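Local coordinates for protein TssK (Serratia sp. FS14, PDB 5Y0E) that probably serves as a trimeric baseplate component of the bacterial type VI secretion system, linking the baseplate to the membrane complex, at residues E272-S275 with T281-G284; I318-V323 with S422-H427. All blocks are in the same frame, centred on the assembly; numbering follows the deposited sequence.

Contact 1 of 2, residues E272-S275 with T281-G284; sequences ELAS and TPEG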
loop_
_atom_site.group_PDB
_atom_site.type_symbol
_atom_site.label_atom_id
_atom_site.label_comp_id
_atom_site.label_asym_id
_atom_site.label_seq_id
_atom_site.Cartn_x
_atom_site.Cartn_y
_atom_site.Cartn_z
ATOM N N GLU A 272 -12.664 7.129 -0.633
ATOM C CA GLU A 272 -13.735 6.140 -0.680
ATOM C C GLU A 272 -14.662 6.269 0.529
ATOM O O GLU A 272 -15.847 5.970 0.436
ATOM C CB GLU A 272 -13.161 4.722 -0.777
ATOM C CG GLU A 272 -14.179 3.636 -1.099
ATOM C CD GLU A 272 -13.570 2.236 -1.281
ATOM O OE1 GLU A 272 -14.280 1.254 -1.038
ATOM O OE2 GLU A 272 -12.397 2.100 -1.682
ATOM N N LEU A 273 -14.140 6.714 1.657
ATOM C CA LEU A 273 -14.965 6.894 2.841
ATOM C C LEU A 273 -16.004 8.006 2.653
ATOM O O LEU A 273 -17.119 7.897 3.155
ATOM C CB LEU A 273 -14.042 7.159 4.023
ATOM C CG LEU A 273 -14.503 7.011 5.457
ATOM C CD1 LEU A 273 -15.205 5.737 5.605
ATOM C CD2 LEU A 273 -13.310 7.079 6.369
ATOM N N ALA A 274 -15.671 9.041 1.890
ATOM C CA ALA A 274 -16.624 10.075 1.516
ATOM C C ALA A 274 -17.902 9.509 0.932
ATOM O O ALA A 274 -18.944 10.146 1.025
ATOM C CB ALA A 274 -15.998 11.034 0.512
ATOM N N SER A 275 -17.853 8.317 0.355
ATOM C CA SER A 275 -19.068 7.671 -0.101
ATOM C C SER A 275 -20.099 7.585 1.002
ATOM O O SER A 275 -21.302 7.698 0.745
ATOM C CB SER A 275 -18.742 6.287 -0.629
ATOM O OG SER A 275 -17.896 6.375 -1.756
ATOM N N THR A 281 -19.439 12.187 -1.805
ATOM C CA THR A 281 -18.292 12.289 -2.687
ATOM C C THR A 281 -17.424 13.399 -2.143
ATOM O O THR A 281 -17.936 14.301 -1.489
ATOM C CB THR A 281 -18.729 12.573 -4.133
ATOM O OG1 THR A 281 -17.602 12.532 -5.012
ATOM C CG2 THR A 281 -19.369 13.914 -4.253
ATOM N N PRO A 282 -16.118 13.339 -2.338
ATOM C CA PRO A 282 -15.251 14.359 -1.751
ATOM C C PRO A 282 -15.596 15.746 -2.251
ATOM O O PRO A 282 -15.846 15.978 -3.434
ATOM C CB PRO A 282 -13.856 13.941 -2.202
ATOM C CG PRO A 282 -13.973 12.521 -2.458
ATOM C CD PRO A 282 -15.343 12.274 -2.973
ATOM N N GLU A 283 -15.582 16.670 -1.336
ATOM C CA GLU A 283 -15.923 18.030 -1.648
ATOM C C GLU A 283 -14.757 18.900 -1.228
ATOM O O GLU A 283 -14.163 18.691 -0.171
ATOM C CB GLU A 283 -17.234 18.390 -0.954
ATOM C CG GLU A 283 -17.453 19.824 -0.624
ATOM C CD GLU A 283 -18.750 20.014 0.133
ATOM O OE1 GLU A 283 -18.719 19.999 1.383
ATOM O OE2 GLU A 283 -19.805 20.161 -0.525
ATOM N N GLY A 284 -14.407 19.837 -2.073
ATOM C CA GLY A 284 -13.271 20.678 -1.794
ATOM C C GLY A 284 -12.000 20.142 -2.404
ATOM O O GLY A 284 -11.972 19.153 -3.145
#
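A274 meets P282 through its methyl group: CB sits over one face of the proline ring, nearest its N, CD and CG, with A274 CB 3.7 Å from P282 N and A274 CB 3.8 Å from P282 CD. This is plain apolar packing. T281, just before the proline, takes part with its backbone. A274 CA and T281 CA are 5.0 Å apart, and T281 N sits 3.5 Å from A274 O, a carbonyl that S277 OG bonds within the intervening turn. The threonine's CB points away from A274, and with OG1 opposite the backbone N (chi1 -174°) the hydroxyl is bonded by S214 and N242 of the second subunit. The chain before the turn is tightly wound, since S275 N donates to E272 O at 3.1 Å. R280, bonding the carbonyl of S275, ties the far end of the turn back to its start. The contact lies where the chain leaving helix 259-273 doubles back past its C-terminal end. L273 packs on helix 229-253 of the same chain, whereas E272, S275, T281 and P282 all meet the second subunit, placing this turn at a trimer interface.

Contact 2 of 2, residues I318-V323 with S422-H427; sequences IQLTLV and SAFALH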
loop_
_atom_site.group_PDB
_atom_site.type_symbol
_atom_site.label_atom_id
_atom_site.label_comp_id
_atom_site.label_asym_id
_atom_site.label_seq_id
_atom_site.Cartn_x
_atom_site.Cartn_y
_atom_site.Cartn_z
ATOM N N ILE A 318 -13.171 9.177 24.072
ATOM C CA ILE A 318 -12.155 8.492 23.313
ATOM C C ILE A 318 -12.089 7.069 23.761
ATOM O O ILE A 318 -12.010 6.818 24.916
ATOM C CB ILE A 318 -10.796 9.145 23.552
ATOM C CG1 ILE A 318 -10.673 10.400 22.731
ATOM C CG2 ILE A 318 -9.677 8.248 23.123
ATOM C CD1 ILE A 318 -9.611 11.326 23.227
ATOM N N GLN A 319 -12.118 6.126 22.844
ATOM C CA GLN A 319 -12.086 4.739 23.224
ATOM C C GLN A 319 -10.674 4.264 23.420
ATOM O O GLN A 319 -9.801 4.651 22.712
ATOM C CB GLN A 319 -12.779 3.905 22.172
ATOM C CG GLN A 319 -12.915 2.452 22.507
ATOM C CD GLN A 319 -13.832 1.745 21.570
ATOM O OE1 GLN A 319 -14.334 2.324 20.650
ATOM N NE2 GLN A 319 -14.046 0.489 21.802
ATOM N N LEU A 320 -10.449 3.412 24.391
ATOM C CA LEU A 320 -9.126 2.924 24.611
ATOM C C LEU A 320 -9.098 1.477 24.241
ATOM O O LEU A 320 -9.958 0.744 24.612
ATOM C CB LEU A 320 -8.765 3.071 26.067
ATOM C CG LEU A 320 -8.024 4.318 26.503
ATOM C CD1 LEU A 320 -8.669 5.579 25.997
ATOM C CD2 LEU A 320 -7.981 4.346 28.009
ATOM N N THR A 321 -8.091 1.061 23.511
ATOM C CA THR A 321 -7.986 -0.310 23.100
ATOM C C THR A 321 -7.458 -1.201 24.192
ATOM O O THR A 321 -6.426 -0.948 24.751
ATOM C CB THR A 321 -7.032 -0.439 21.924
ATOM O OG1 THR A 321 -7.227 0.657 21.038
ATOM C CG2 THR A 321 -7.279 -1.708 21.190
ATOM N N LEU A 322 -8.180 -2.259 24.487
ATOM C CA LEU A 322 -7.744 -3.184 25.485
ATOM C C LEU A 322 -6.880 -4.186 24.782
ATOM O O LEU A 322 -7.352 -5.022 24.050
ATOM C CB LEU A 322 -8.925 -3.879 26.109
ATOM C CG LEU A 322 -9.745 -3.071 27.083
ATOM C CD1 LEU A 322 -10.990 -3.865 27.379
ATOM C CD2 LEU A 322 -8.983 -2.810 28.357
ATOM N N VAL A 323 -5.589 -4.082 24.997
ATOM C CA VAL A 323 -4.625 -4.976 24.371
ATOM C C VAL A 323 -4.350 -6.126 25.326
ATOM O O VAL A 323 -3.893 -5.915 26.452
ATOM C CB VAL A 323 -3.337 -4.232 24.004
ATOM C CG1 VAL A 323 -2.394 -5.159 23.303
ATOM C CG2 VAL A 323 -3.660 -3.043 23.115
ATOM N N SER A 422 0.933 5.623 32.784
ATOM C CA SER A 422 0.644 5.820 31.373
ATOM C C SER A 422 -0.187 4.692 30.780
ATOM O O SER A 422 -0.307 4.608 29.551
ATOM C CB SER A 422 1.943 5.972 30.585
ATOM O OG SER A 422 2.728 4.800 30.699
ATOM N N ALA A 423 -0.788 3.847 31.607
ATOM C CA ALA A 423 -1.578 2.750 31.079
ATOM C C ALA A 423 -2.338 2.110 32.215
ATOM O O ALA A 423 -1.818 1.990 33.324
ATOM C CB ALA A 423 -0.699 1.703 30.391
ATOM N N PHE A 424 -3.565 1.707 31.934
ATOM C CA PHE A 424 -4.302 0.892 32.873
ATOM C C PHE A 424 -3.913 -0.561 32.694
ATOM O O PHE A 424 -3.656 -1.026 31.583
ATOM C CB PHE A 424 -5.806 1.018 32.657
ATOM C CG PHE A 424 -6.378 2.365 32.979
ATOM C CD1 PHE A 424 -6.379 3.375 32.039
ATOM C CD2 PHE A 424 -6.975 2.600 34.201
ATOM C CE1 PHE A 424 -6.937 4.595 32.327
ATOM C CE2 PHE A 424 -7.527 3.814 34.490
ATOM C CZ PHE A 424 -7.517 4.810 33.551
ATOM N N ALA A 425 -3.895 -1.285 33.797
ATOM C CA ALA A 425 -3.789 -2.730 33.758
ATOM C C ALA A 425 -5.057 -3.313 34.349
ATOM O O ALA A 425 -5.518 -2.867 35.403
ATOM C CB ALA A 425 -2.560 -3.224 34.515
ATOM N N LEU A 426 -5.628 -4.291 33.662
ATOM C CA LEU A 426 -6.850 -4.940 34.103
ATOM C C LEU A 426 -6.630 -6.438 34.089
ATOM O O LEU A 426 -6.214 -6.997 33.072
ATOM C CB LEU A 426 -8.044 -4.592 33.210
ATOM C CG LEU A 426 -8.404 -3.128 32.961
ATOM C CD1 LEU A 426 -7.616 -2.540 31.814
ATOM C CD2 LEU A 426 -9.892 -3.007 32.702
ATOM N N HIS A 427 -6.945 -7.083 35.207
ATOM C CA HIS A 427 -6.840 -8.524 35.364
ATOM C C HIS A 427 -8.159 -9.004 35.908
ATOM O O HIS A 427 -8.695 -8.412 36.815
ATOM C CB HIS A 427 -5.749 -8.881 36.349
ATOM C CG HIS A 427 -5.637 -10.344 36.618
ATOM N ND1 HIS A 427 -6.420 -10.990 37.542
ATOM C CD2 HIS A 427 -4.824 -11.285 36.091
ATOM C CE1 HIS A 427 -6.098 -12.268 37.571
ATOM N NE2 HIS A 427 -5.130 -12.473 36.701
#
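The segments 318-323 and 422-427 belong to strands that run in the same general sense, splayed rather than side by side, and their backbones stay well apart: the nearest CA atoms, those of L322 and L426, are 8.8 Å from each other. Strand 329-333 lies between them in the sheet, antiparallel to both, and is bonded to each, V323 with V331 and F424 with A332, while I318 and L320 bond to strand 436-443. What joins the two flanking strands directly is therefore side chain alone. L322 CD2 touches L426 CD1 at 3.7 Å, one branch of each leucine meeting the other while the two side chains cross at about a right angle. L426 starts out toward the partner strand and, with CG anti to its carbonyl carbon (chi1 -54°), carries CD1 to L322, whereas L322 starts off to one side and reaches across only with its end. A looser pair lies nearer the start of each segment, where L320 CD2 comes obliquely to the ring of F424, 4.4 Å from F424 CD1. That ring also meets F439 edge-to-face and packs near F345, and L426 continues onto M366 and I368. Purely apolar and made by branch ends, the contact has little directional character. L320, L322, F424 and L426 meet on one face of the sheet, across strand 329-333, in a largely buried cluster with L322 at its partly exposed end, consistent with burial of nonpolar surface being what holds these side chains together.

Contact 1 and contact 2 share no secondary-structure element and do not touch: their centres are 33 Å apart and their nearest atoms about 15 Å, and the first closes along the chain before the second opens. Contact 1 is local, joining a helix end to the loop that follows it, partly buried and bordered by the second subunit. Contact 2 reaches across 98 residues and is largely buried against one face of the eight-stranded sheet, where no other chain of the assembly touches its segments. Both pack apolar groups, but polar bonds to the second subunit border contact 1, whereas aromatic and aliphatic side chains crowd round contact 2.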